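Local atomic coordinates of extracellular ligand-binding receptor (Desulfohalobium retbaense DSM 5692, PDB entry 5ERE), a protein that probably acts as an extracellular sensor of the leucine-binding protein family, holding 2-oxo-4-methylpentanoic acid in its periplasmic-binding-protein part and cytosine in its Cache-type sensor part. Residues Ser12-Ile17 with Ser71-Ser76; Ser94-Arg99 with Asp135-Ser140. One frame throughout, in Å; residues are numbered along the deposited sequence.

Contact 1 of 2, residues Ser12-Ile17 with Ser71-Ser76; sequences SAFEDI and SSWASS. With COI (2-oxo-4-methylpentanoic acid), chain B.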
# COMPACT_ATOMS: atom_id res chain seq x y z
N SER A 12 -6.13 -9.68 29.97
CA SER A 12 -6.89 -9.06 28.91
C SER A 12 -7.36 -10.13 27.92
O SER A 12 -6.96 -11.30 28.03
CB SER A 12 -6.07 -7.98 28.20
OG SER A 12 -5.40 -8.48 27.06
N ALA A 13 -8.20 -9.70 26.97
CA ALA A 13 -8.62 -10.56 25.85
C ALA A 13 -7.43 -11.02 24.95
O ALA A 13 -7.55 -11.97 24.16
CB ALA A 13 -9.64 -9.83 25.03
N PHE A 14 -6.31 -10.32 25.05
CA PHE A 14 -5.16 -10.59 24.16
C PHE A 14 -4.03 -11.31 24.90
O PHE A 14 -2.84 -11.22 24.53
CB PHE A 14 -4.73 -9.26 23.53
CG PHE A 14 -5.92 -8.49 23.00
CD1 PHE A 14 -6.64 -8.98 21.92
CD2 PHE A 14 -6.34 -7.29 23.60
CE1 PHE A 14 -7.76 -8.30 21.43
CE2 PHE A 14 -7.49 -6.60 23.11
CZ PHE A 14 -8.18 -7.11 22.03
N GLU A 15 -4.44 -12.09 25.89
CA GLU A 15 -3.55 -12.94 26.68
C GLU A 15 -2.64 -13.77 25.77
O GLU A 15 -1.44 -13.83 26.01
CB GLU A 15 -4.36 -13.87 27.60
CG GLU A 15 -3.51 -14.64 28.62
CD GLU A 15 -4.36 -15.39 29.63
OE1 GLU A 15 -5.48 -15.83 29.27
OE2 GLU A 15 -3.91 -15.53 30.79
N ASP A 16 -3.22 -14.35 24.71
CA ASP A 16 -2.49 -15.26 23.84
C ASP A 16 -1.38 -14.54 23.07
O ASP A 16 -0.30 -15.10 22.89
CB ASP A 16 -3.44 -15.97 22.86
CG ASP A 16 -3.94 -15.06 21.73
OD1 ASP A 16 -4.52 -13.99 22.01
OD2 ASP A 16 -3.76 -15.43 20.54
N ILE A 17 -1.64 -13.32 22.64
CA ILE A 17 -0.65 -12.50 21.96
C ILE A 17 0.48 -12.16 22.93
O ILE A 17 1.67 -12.28 22.61
CB ILE A 17 -1.32 -11.23 21.39
CG1 ILE A 17 -2.13 -11.60 20.13
CG2 ILE A 17 -0.30 -10.09 21.07
CD1 ILE A 17 -3.22 -10.59 19.80
N SER A 71 0.54 -2.99 22.32
CA SER A 71 -0.85 -2.53 22.07
C SER A 71 -0.85 -1.04 21.77
O SER A 71 -0.08 -0.27 22.33
CB SER A 71 -1.82 -2.84 23.22
OG SER A 71 -1.72 -1.89 24.25
N SER A 72 -1.68 -0.65 20.81
CA SER A 72 -1.82 0.76 20.42
C SER A 72 -2.21 1.65 21.59
O SER A 72 -1.73 2.78 21.68
CB SER A 72 -2.84 0.89 19.29
OG SER A 72 -2.43 0.10 18.19
N TRP A 73 -3.03 1.14 22.50
CA TRP A 73 -3.47 1.95 23.64
C TRP A 73 -2.41 2.08 24.71
O TRP A 73 -2.16 3.18 25.21
CB TRP A 73 -4.77 1.40 24.25
CG TRP A 73 -4.85 -0.09 24.48
CD1 TRP A 73 -4.72 -0.75 25.66
CD2 TRP A 73 -5.13 -1.09 23.49
NE1 TRP A 73 -4.87 -2.10 25.47
CE2 TRP A 73 -5.13 -2.33 24.14
CE3 TRP A 73 -5.38 -1.06 22.11
CZ2 TRP A 73 -5.36 -3.52 23.48
CZ3 TRP A 73 -5.60 -2.25 21.44
CH2 TRP A 73 -5.59 -3.46 22.13
N ALA A 74 -1.76 0.97 25.08
CA ALA A 74 -0.66 1.09 26.02
C ALA A 74 0.42 2.03 25.44
O ALA A 74 0.96 2.90 26.13
CB ALA A 74 -0.07 -0.25 26.34
N SER A 75 0.70 1.87 24.15
CA SER A 75 1.83 2.56 23.56
C SER A 75 1.52 4.06 23.43
O SER A 75 2.40 4.89 23.64
CB SER A 75 2.20 1.96 22.20
OG SER A 75 2.83 0.67 22.33
N SER A 76 0.29 4.42 23.08
CA SER A 76 -0.06 5.82 22.93
C SER A 76 0.02 6.55 24.28
O SER A 76 0.47 7.68 24.34
CB SER A 76 -1.44 5.95 22.29
OG SER A 76 -1.36 5.74 20.89
C1 COI B . -2.50 -3.06 17.86
O1 COI B . -2.84 -2.24 18.75
O2 COI B . -2.08 -2.70 16.73
C2 COI B . -2.54 -4.52 18.19
O3 COI B . -2.25 -5.34 17.35
C3 COI B . -2.92 -4.85 19.61
C4 COI B . -3.10 -6.32 19.76
C5 COI B . -2.87 -6.66 21.22
C6 COI B . -4.52 -6.60 19.29
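F14 and W73 carry this contact between them, ring against ring. The rings approach obliquely, with their planes at 51° and the centroids 5.8 Å apart; the nearest atoms are F14 CE2 and W73 CZ2, at 3.8 Å. The F14 ring is also sandwiched: the methyl A13 CB sits over the centre of one face, and COI C6, a branch methyl of the ligand, lies over the opposite face toward the rim. With CG anti to its own carbonyl carbon (chi1 -46°), F14 swings its ring in beside both W73 and the ligand; its CB lies 3.9 Å from the other methyl, COI C5. Cutting F14 back to an alanine is likely to open a gap beside W73 and to strip the ligand's isobutyl end of part of its apolar wall.

The polar contacts gather at the helix start and at the S12-E15 turn. S71 is the N-cap: its OG accepts from A74 N at 3.0 Å while lying over a face of the W73 indole. One residue on, S72 N donates to the ligand carboxylate oxygen COI O1 at 2.8 Å, and the helix end would be expected to favour that negative charge. In the other segment, S12 OG accepts from F14 N at 2.9 Å, closing an ST turn. An aromatic wall for the aliphatic tail and a capped helix N-terminus for the carboxylate together make a 2-oxo acid pocket fitting the leucine-binding protein family.

Contact 2 of 2, residues Ser94-Arg99 with Asp135-Ser140; sequences SAALKR and DNNLGS. With COI (2-oxo-4-methylpentanoic acid), chain B; EDO (1,2-ethanediol), chain G.
A96 packs its methyl directly against the first turn of helix 137-149, with CB 3.8 Å from L138 CA. This is the cleft of a two-lobed periplasmic binding protein: the loop 94-99 belongs to one lobe, the helix start to the other, and the ligand's carboxylate lies beside their junction. L138 is the side chain to follow. Its CB stands 4.1 Å from COI O1, on the carboxylate. CG runs anti to the backbone N (chi1 -180°), which carries the fork in between A95 and the ligand's carboxylate. Of its two methyls, CD1 reaches COI O2 at 3.6 Å and A95 CB at 3.9 Å, touching A96 CB as well, while CD2 rests 3.7 Å from the carboxylate carbon COI C1. The leucine thus lays a hydrocarbon surface along the charged head, and A95 N donates to COI O2 at 2.8 Å; R210 NH2 gives the ligand a further hydrogen bond.

At the helix start, N136 is the N-cap, its OD1 accepting weakly from both L138 N and G139 N. N137 turns its amide toward the loop, but its ND2 meets A96 O at too poor an angle to bond and donates instead to S72 O. A water bridges the pair, giving a proton to A96 O at 2.6 Å and accepting weakly from N137 ND2.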
# COMPACT_ATOMS: atom_id res chain seq x y z
N SER A 94 1.39 -2.33 17.73
CA SER A 94 0.87 -0.98 17.94
C SER A 94 0.56 -0.23 16.65
O SER A 94 1.16 0.82 16.40
CB SER A 94 1.88 -0.15 18.75
OG SER A 94 2.06 -0.60 20.08
N ALA A 95 -0.36 -0.72 15.82
CA ALA A 95 -0.68 0.03 14.58
C ALA A 95 -1.31 1.45 14.76
O ALA A 95 -1.22 2.27 13.85
CB ALA A 95 -1.58 -0.77 13.71
N ALA A 96 -1.97 1.72 15.88
CA ALA A 96 -2.64 3.04 16.04
C ALA A 96 -1.90 3.90 17.06
O ALA A 96 -2.50 4.58 17.88
CB ALA A 96 -4.14 2.88 16.43
N LEU A 97 -0.58 3.89 16.98
CA LEU A 97 0.24 4.78 17.80
C LEU A 97 -0.01 6.25 17.46
O LEU A 97 0.00 6.64 16.28
CB LEU A 97 1.73 4.44 17.61
CG LEU A 97 2.71 5.44 18.21
CD1 LEU A 97 2.62 5.42 19.73
CD2 LEU A 97 4.14 5.12 17.75
N LYS A 98 -0.21 7.07 18.49
CA LYS A 98 -0.33 8.52 18.31
C LYS A 98 0.93 9.23 18.81
O LYS A 98 1.23 9.19 20.00
CB LYS A 98 -1.59 9.04 19.02
N ARG A 99 1.67 9.85 17.90
CA ARG A 99 2.92 10.56 18.23
C ARG A 99 2.73 12.06 18.48
O ARG A 99 2.09 12.74 17.69
CB ARG A 99 3.95 10.41 17.10
CG ARG A 99 4.31 8.98 16.68
CD ARG A 99 5.22 8.98 15.43
NE ARG A 99 5.87 7.69 15.22
CZ ARG A 99 6.82 7.21 16.01
NH1 ARG A 99 7.21 7.93 17.06
NH2 ARG A 99 7.36 6.01 15.76
N ASP A 135 -13.36 -1.95 21.07
CA ASP A 135 -13.50 -0.61 21.63
C ASP A 135 -12.21 -0.09 22.30
O ASP A 135 -12.10 -0.03 23.53
CB ASP A 135 -14.66 -0.58 22.64
CG ASP A 135 -14.97 0.83 23.14
OD1 ASP A 135 -14.92 1.80 22.33
OD2 ASP A 135 -15.26 0.99 24.34
N ASN A 136 -11.25 0.31 21.47
CA ASN A 136 -10.06 0.98 21.95
C ASN A 136 -9.51 1.79 20.79
O ASN A 136 -10.12 1.79 19.72
CB ASN A 136 -9.04 -0.03 22.48
CG ASN A 136 -8.78 -1.17 21.51
OD1 ASN A 136 -8.55 -0.96 20.33
ND2 ASN A 136 -8.83 -2.39 22.02
N ASN A 137 -8.37 2.45 20.97
CA ASN A 137 -7.92 3.36 19.92
C ASN A 137 -7.51 2.63 18.61
O ASN A 137 -7.46 3.25 17.56
CB ASN A 137 -6.77 4.26 20.44
CG ASN A 137 -5.46 3.47 20.71
OD1 ASN A 137 -5.49 2.29 21.01
ND2 ASN A 137 -4.33 4.16 20.65
N LEU A 138 -7.27 1.33 18.64
CA LEU A 138 -7.05 0.62 17.38
C LEU A 138 -8.37 0.52 16.61
O LEU A 138 -8.43 0.81 15.43
CB LEU A 138 -6.45 -0.78 17.59
CG LEU A 138 -6.19 -1.58 16.30
CD1 LEU A 138 -4.98 -1.05 15.51
CD2 LEU A 138 -5.97 -3.06 16.57
N GLY A 139 -9.42 0.05 17.28
CA GLY A 139 -10.73 -0.04 16.66
C GLY A 139 -11.18 1.31 16.14
O GLY A 139 -11.57 1.46 14.98
N SER A 140 -11.08 2.32 16.98
CA SER A 140 -11.64 3.62 16.62
C SER A 140 -10.84 4.23 15.47
O SER A 140 -11.38 4.90 14.60
CB SER A 140 -11.67 4.54 17.84
OG SER A 140 -10.37 4.99 18.15
C1 COI B . -2.50 -3.06 17.86
O1 COI B . -2.84 -2.24 18.75
O2 COI B . -2.08 -2.70 16.73
C2 COI B . -2.54 -4.52 18.19
O3 COI B . -2.25 -5.34 17.35
C3 COI B . -2.92 -4.85 19.61
C4 COI B . -3.10 -6.32 19.76
C5 COI B . -2.87 -6.66 21.22
C6 COI B . -4.52 -6.60 19.29
C1 EDO G . -0.99 5.74 11.70
O1 EDO G . -2.06 5.21 10.92
C2 EDO G . -1.37 5.55 13.16
O2 EDO G . -0.25 5.06 13.90
O HOH W 1 -4.22 6.50 18.08

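In the fold
The two contacts follow one another along the chain, contact 1 closing before contact 2 opens, and their centres lie about 10 Å apart. Contact 1 stays within one lobe, where helices 15-32 and 72-84 follow strands 3-8 and 64-70, neighbours in the parallel sheet. Contact 2 crosses to the second lobe, joining the loop after strand 88-92 of that same sheet to helix 137-149, which follows strand 129-134 of the mixed sheet. Probable hydrogen bonds S75 OG to S94 OG and S72 OG to A96 N tie them together. Both touch the bound oxo acid, contact 1 at tail and carboxylate, contact 2 at the carboxylate, consistent with lobes closed around it.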